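Local coordinates for coenzyme A transferase (PDB 3QLI), which probably transfers coenzyme A between acyl-CoA thioesters and acetate or related carboxylic acids, at residues A[220-233]-A[375-387]. Sequence-based numbering, arbitrary orientation.
Sequences EYTSISHIIADLVP and GGRSIIATPSTAA
Ile-228 CG2 lies 4.1 Å from Ile-379 CD1, the two side chains crossing obliquely, where helix 220-230 packs on strand 377-381. This is helix-on-sheet packing in an alpha/beta, probably Rossmann-like, C-terminal half; the axes of the two short segments run nearly antiparallel (172°). The strand is an inner member of the mainly parallel sheet; helix 363-372 covers its other face, receiving Ile-380, while Ile-379 and Ala-381 turn to helix 220-230. Small Ala-381 suits a close approach: its CB lies 4.0 Å from Ile-228 CD1 and 4.1 Å from Ile-224 CG2, so two branched side chains share one methyl. With CD1 anti to CA (chi2 176°), Ile-224 extends that methyl over the Thr-382–Pro-383 peptide. Leu-231 closes the apolar row, setting CD1 3.8 Å from Ile-379 CD1.

At the start of the helix, beyond the C-terminal end of the strand, the compact ring of Pro-383 fits beside Glu-220 CB and obliquely against the Tyr-221 ring, which also reaches toward Ala-244, a residue of a CoA site. Glu-220, bent at chi2 (93°), turns its carboxylate to a water that donates to OE2 and accepts from Thr-385 OG1, bridging the polar ends.

At the other end the long, extended Arg-377 suits the partly exposed edge of the contact: Leu-231 CD2 lies over one face of its guanidinium, and NH1 reaches Leu-231 O at 2.7 Å, approaching from above the carbonyl plane while the oxygen lies within the guanidinium plane.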
loop_
_atom_site.group_PDB
_atom_site.type_symbol
_atom_site.label_atom_id
_atom_site.label_comp_id
_atom_site.label_asym_id
_atom_site.label_seq_id
_atom_site.Cartn_x
_atom_site.Cartn_y
_atom_site.Cartn_z
ATOM N N GLU A 220 27.775 10.410 -10.044
ATOM C CA GLU A 220 26.402 10.364 -10.571
ATOM C C GLU A 220 25.438 11.275 -9.823
ATOM O O GLU A 220 24.418 11.681 -10.372
ATOM C CB GLU A 220 25.848 8.942 -10.576
ATOM C CG GLU A 220 26.612 7.990 -11.474
ATOM C CD GLU A 220 27.713 7.243 -10.732
ATOM O OE1 GLU A 220 28.494 7.888 -9.999
ATOM O OE2 GLU A 220 27.789 6.004 -10.884
ATOM N N TYR A 221 25.758 11.591 -8.573
ATOM C CA TYR A 221 24.869 12.392 -7.734
ATOM C C TYR A 221 24.754 13.820 -8.227
ATOM O O TYR A 221 23.777 14.499 -7.936
ATOM C CB TYR A 221 25.349 12.411 -6.276
ATOM C CG TYR A 221 25.138 11.111 -5.509
ATOM C CD1 TYR A 221 24.403 10.066 -6.052
ATOM C CD2 TYR A 221 25.677 10.941 -4.239
ATOM C CE1 TYR A 221 24.217 8.873 -5.352
ATOM C CE2 TYR A 221 25.500 9.756 -3.529
ATOM C CZ TYR A 221 24.769 8.730 -4.088
ATOM O OH TYR A 221 24.593 7.558 -3.379
ATOM N N THR A 222 25.763 14.297 -8.945
ATOM C CA THR A 222 25.694 15.657 -9.459
ATOM C C THR A 222 24.527 15.771 -10.424
ATOM O O THR A 222 23.670 16.635 -10.264
ATOM C CB THR A 222 27.001 16.108 -10.125
ATOM O OG1 THR A 222 28.037 16.142 -9.137
ATOM C CG2 THR A 222 26.838 17.501 -10.727
ATOM N N SER A 223 24.485 14.889 -11.418
ATOM C CA SER A 223 23.403 14.935 -12.398
ATOM C C SER A 223 22.070 14.615 -11.734
ATOM O O SER A 223 21.061 15.256 -11.993
ATOM C CB SER A 223 23.641 13.926 -13.518
ATOM O OG SER A 223 22.440 13.732 -14.251
ATOM N N ILE A 224 22.069 13.590 -10.891
ATOM C CA ILE A 224 20.848 13.211 -10.195
ATOM C C ILE A 224 20.285 14.355 -9.343
ATOM O O ILE A 224 19.089 14.618 -9.372
ATOM C CB ILE A 224 21.060 11.946 -9.362
ATOM C CG1 ILE A 224 21.358 10.767 -10.301
ATOM C CG2 ILE A 224 19.817 11.686 -8.466
ATOM C CD1 ILE A 224 21.690 9.447 -9.578
ATOM N N SER A 225 21.133 15.042 -8.582
ATOM C CA SER A 225 20.619 16.105 -7.724
ATOM C C SER A 225 19.997 17.232 -8.543
ATOM O O SER A 225 19.047 17.868 -8.100
ATOM C CB SER A 225 21.703 16.644 -6.777
ATOM O OG SER A 225 22.761 17.228 -7.519
ATOM N N HIS A 226 20.519 17.487 -9.743
ATOM C CA HIS A 226 19.926 18.522 -10.592
ATOM C C HIS A 226 18.618 18.107 -11.258
ATOM O O HIS A 226 17.702 18.918 -11.385
ATOM C CB HIS A 226 20.934 19.061 -11.607
ATOM C CG HIS A 226 21.953 19.959 -10.984
ATOM N ND1 HIS A 226 23.161 19.495 -10.505
ATOM C CD2 HIS A 226 21.916 21.282 -10.690
ATOM C CE1 HIS A 226 23.843 20.501 -9.983
ATOM N NE2 HIS A 226 23.108 21.596 -10.081
ATOM N N ILE A 227 18.514 16.848 -11.664
ATOM C CA ILE A 227 17.261 16.387 -12.257
ATOM C C ILE A 227 16.160 16.427 -11.186
ATOM O O ILE A 227 15.040 16.874 -11.423
ATOM C CB ILE A 227 17.402 14.966 -12.800
ATOM C CG1 ILE A 227 18.439 14.930 -13.927
ATOM C CG2 ILE A 227 16.048 14.430 -13.276
ATOM C CD1 ILE A 227 19.017 13.540 -14.141
ATOM N N ILE A 228 16.493 15.956 -9.999
ATOM C CA ILE A 228 15.539 15.982 -8.890
ATOM C C ILE A 228 15.148 17.412 -8.565
ATOM O O ILE A 228 13.963 17.735 -8.461
ATOM C CB ILE A 228 16.123 15.307 -7.637
ATOM C CG1 ILE A 228 16.290 13.809 -7.895
ATOM C CG2 ILE A 228 15.228 15.569 -6.406
ATOM C CD1 ILE A 228 16.902 13.048 -6.744
ATOM N N ALA A 229 16.143 18.285 -8.425
ATOM C CA ALA A 229 15.848 19.675 -8.077
ATOM C C ALA A 229 14.934 20.340 -9.109
ATOM O O ALA A 229 14.110 21.180 -8.761
ATOM C CB ALA A 229 17.138 20.484 -7.888
ATOM N N ASP A 230 15.080 19.973 -10.376
ATOM C CA ASP A 230 14.216 20.533 -11.411
ATOM C C ASP A 230 12.749 20.149 -11.197
ATOM O O ASP A 230 11.847 20.827 -11.687
ATOM C CB ASP A 230 14.659 20.080 -12.802
ATOM C CG ASP A 230 15.901 20.804 -13.297
ATOM O OD1 ASP A 230 16.330 21.791 -12.655
ATOM O OD2 ASP A 230 16.441 20.381 -14.347
ATOM N N LEU A 231 12.520 19.058 -10.469
ATOM C CA LEU A 231 11.169 18.561 -10.210
ATOM C C LEU A 231 10.579 19.117 -8.912
ATOM O O LEU A 231 9.455 18.780 -8.543
ATOM C CB LEU A 231 11.162 17.023 -10.158
ATOM C CG LEU A 231 11.518 16.292 -11.453
ATOM C CD1 LEU A 231 11.791 14.816 -11.197
ATOM C CD2 LEU A 231 10.409 16.463 -12.478
ATOM N N VAL A 232 11.347 19.954 -8.218
ATOM C CA VAL A 232 10.877 20.613 -7.002
ATOM C C VAL A 232 10.498 22.066 -7.282
ATOM O O VAL A 232 11.361 22.886 -7.610
ATOM C CB VAL A 232 11.965 20.599 -5.913
ATOM C CG1 VAL A 232 11.432 21.196 -4.632
ATOM C CG2 VAL A 232 12.455 19.169 -5.672
ATOM N N PRO A 233 9.206 22.399 -7.150
ATOM C CA PRO A 233 8.772 23.793 -7.352
ATOM C C PRO A 233 8.943 24.643 -6.093
ATOM O O PRO A 233 9.057 24.072 -5.013
ATOM C CB PRO A 233 7.289 23.644 -7.677
ATOM C CG PRO A 233 6.873 22.393 -6.958
ATOM C CD PRO A 233 8.075 21.479 -6.953
ATOM N N GLY A 375 -0.572 18.450 -6.890
ATOM C CA GLY A 375 0.694 18.913 -7.441
ATOM C C GLY A 375 1.883 18.095 -6.931
ATOM O O GLY A 375 3.033 18.456 -7.166
ATOM N N GLY A 376 1.607 16.996 -6.234
ATOM C CA GLY A 376 2.650 16.193 -5.604
ATOM C C GLY A 376 3.425 15.311 -6.571
ATOM O O GLY A 376 2.902 14.906 -7.622
ATOM N N ARG A 377 4.677 15.015 -6.219
ATOM C CA ARG A 377 5.501 14.088 -6.990
ATOM C C ARG A 377 6.285 13.169 -6.063
ATOM O O ARG A 377 6.918 13.635 -5.109
ATOM C CB ARG A 377 6.511 14.844 -7.871
ATOM C CG ARG A 377 5.897 15.729 -8.941
ATOM C CD ARG A 377 6.968 16.356 -9.847
ATOM N NE ARG A 377 6.335 17.156 -10.898
ATOM C CZ ARG A 377 6.669 18.404 -11.212
ATOM N NH1 ARG A 377 7.662 19.021 -10.577
ATOM N NH2 ARG A 377 6.007 19.036 -12.176
ATOM N N SER A 378 6.250 11.872 -6.355
ATOM C CA SER A 378 7.135 10.921 -5.681
ATOM C C SER A 378 8.296 10.570 -6.614
ATOM O O SER A 378 8.084 10.207 -7.770
ATOM C CB SER A 378 6.385 9.635 -5.317
ATOM O OG SER A 378 7.304 8.563 -5.147
ATOM N N ILE A 379 9.517 10.705 -6.109
ATOM C CA ILE A 379 10.720 10.425 -6.878
ATOM C C ILE A 379 11.493 9.297 -6.198
ATOM O O ILE A 379 11.713 9.320 -4.979
ATOM C CB ILE A 379 11.638 11.668 -6.954
ATOM C CG1 ILE A 379 10.927 12.791 -7.720
ATOM C CG2 ILE A 379 12.976 11.304 -7.610
ATOM C CD1 ILE A 379 11.483 14.185 -7.449
ATOM N N ILE A 380 11.887 8.304 -6.978
ATOM C CA ILE A 380 12.774 7.263 -6.468
ATOM C C ILE A 380 13.991 7.286 -7.384
ATOM O O ILE A 380 13.858 7.202 -8.599
ATOM C CB ILE A 380 12.107 5.889 -6.483
ATOM C CG1 ILE A 380 10.975 5.849 -5.434
ATOM C CG2 ILE A 380 13.148 4.804 -6.226
ATOM C CD1 ILE A 380 10.110 4.573 -5.485
ATOM N N ALA A 381 15.173 7.437 -6.798
ATOM C CA ALA A 381 16.372 7.695 -7.590
ATOM C C ALA A 381 17.454 6.676 -7.294
ATOM O O ALA A 381 17.578 6.202 -6.160
ATOM C CB ALA A 381 16.893 9.101 -7.301
ATOM N N THR A 382 18.251 6.350 -8.308
ATOM C CA THR A 382 19.445 5.534 -8.094
ATOM C C THR A 382 20.449 5.820 -9.203
ATOM O O THR A 382 20.051 6.120 -10.330
ATOM C CB THR A 382 19.128 4.022 -8.127
ATOM O OG1 THR A 382 20.345 3.266 -8.022
ATOM C CG2 THR A 382 18.435 3.651 -9.432
ATOM N N PRO A 383 21.754 5.736 -8.885
ATOM C CA PRO A 383 22.753 5.685 -9.965
ATOM C C PRO A 383 22.416 4.475 -10.834
ATOM O O PRO A 383 21.868 3.496 -10.300
ATOM C CB PRO A 383 24.072 5.413 -9.230
ATOM C CG PRO A 383 23.792 5.623 -7.774
ATOM C CD PRO A 383 22.327 5.491 -7.549
ATOM N N SER A 384 22.752 4.506 -12.121
ATOM C CA SER A 384 22.344 3.440 -13.024
ATOM C C SER A 384 23.177 2.172 -12.876
ATOM O O SER A 384 22.744 1.102 -13.296
ATOM C CB SER A 384 22.395 3.914 -14.480
ATOM O OG SER A 384 23.737 4.096 -14.892
ATOM N N THR A 385 24.367 2.286 -12.291
ATOM C CA THR A 385 25.248 1.129 -12.158
ATOM C C THR A 385 25.888 1.036 -10.779
ATOM O O THR A 385 25.775 1.950 -9.961
ATOM C CB THR A 385 26.386 1.147 -13.202
ATOM O OG1 THR A 385 27.308 2.202 -12.895
ATOM C CG2 THR A 385 25.822 1.359 -14.591
ATOM N N ALA A 386 26.555 -0.088 -10.539
ATOM C CA ALA A 386 27.304 -0.307 -9.308
ATOM C C ALA A 386 28.630 -0.962 -9.673
ATOM O O ALA A 386 28.815 -1.401 -10.812
ATOM C CB ALA A 386 26.516 -1.198 -8.360
ATOM N N ALA A 387 29.556 -1.020 -8.719
ATOM C CA ALA A 387 30.777 -1.799 -8.924
ATOM C C ALA A 387 31.590 -1.298 -10.117
ATOM O O ALA A 387 31.861 -2.050 -11.056
ATOM C CB ALA A 387 30.423 -3.275 -9.112
HETATM O O HOH W 1 25.990 4.747 -12.475
#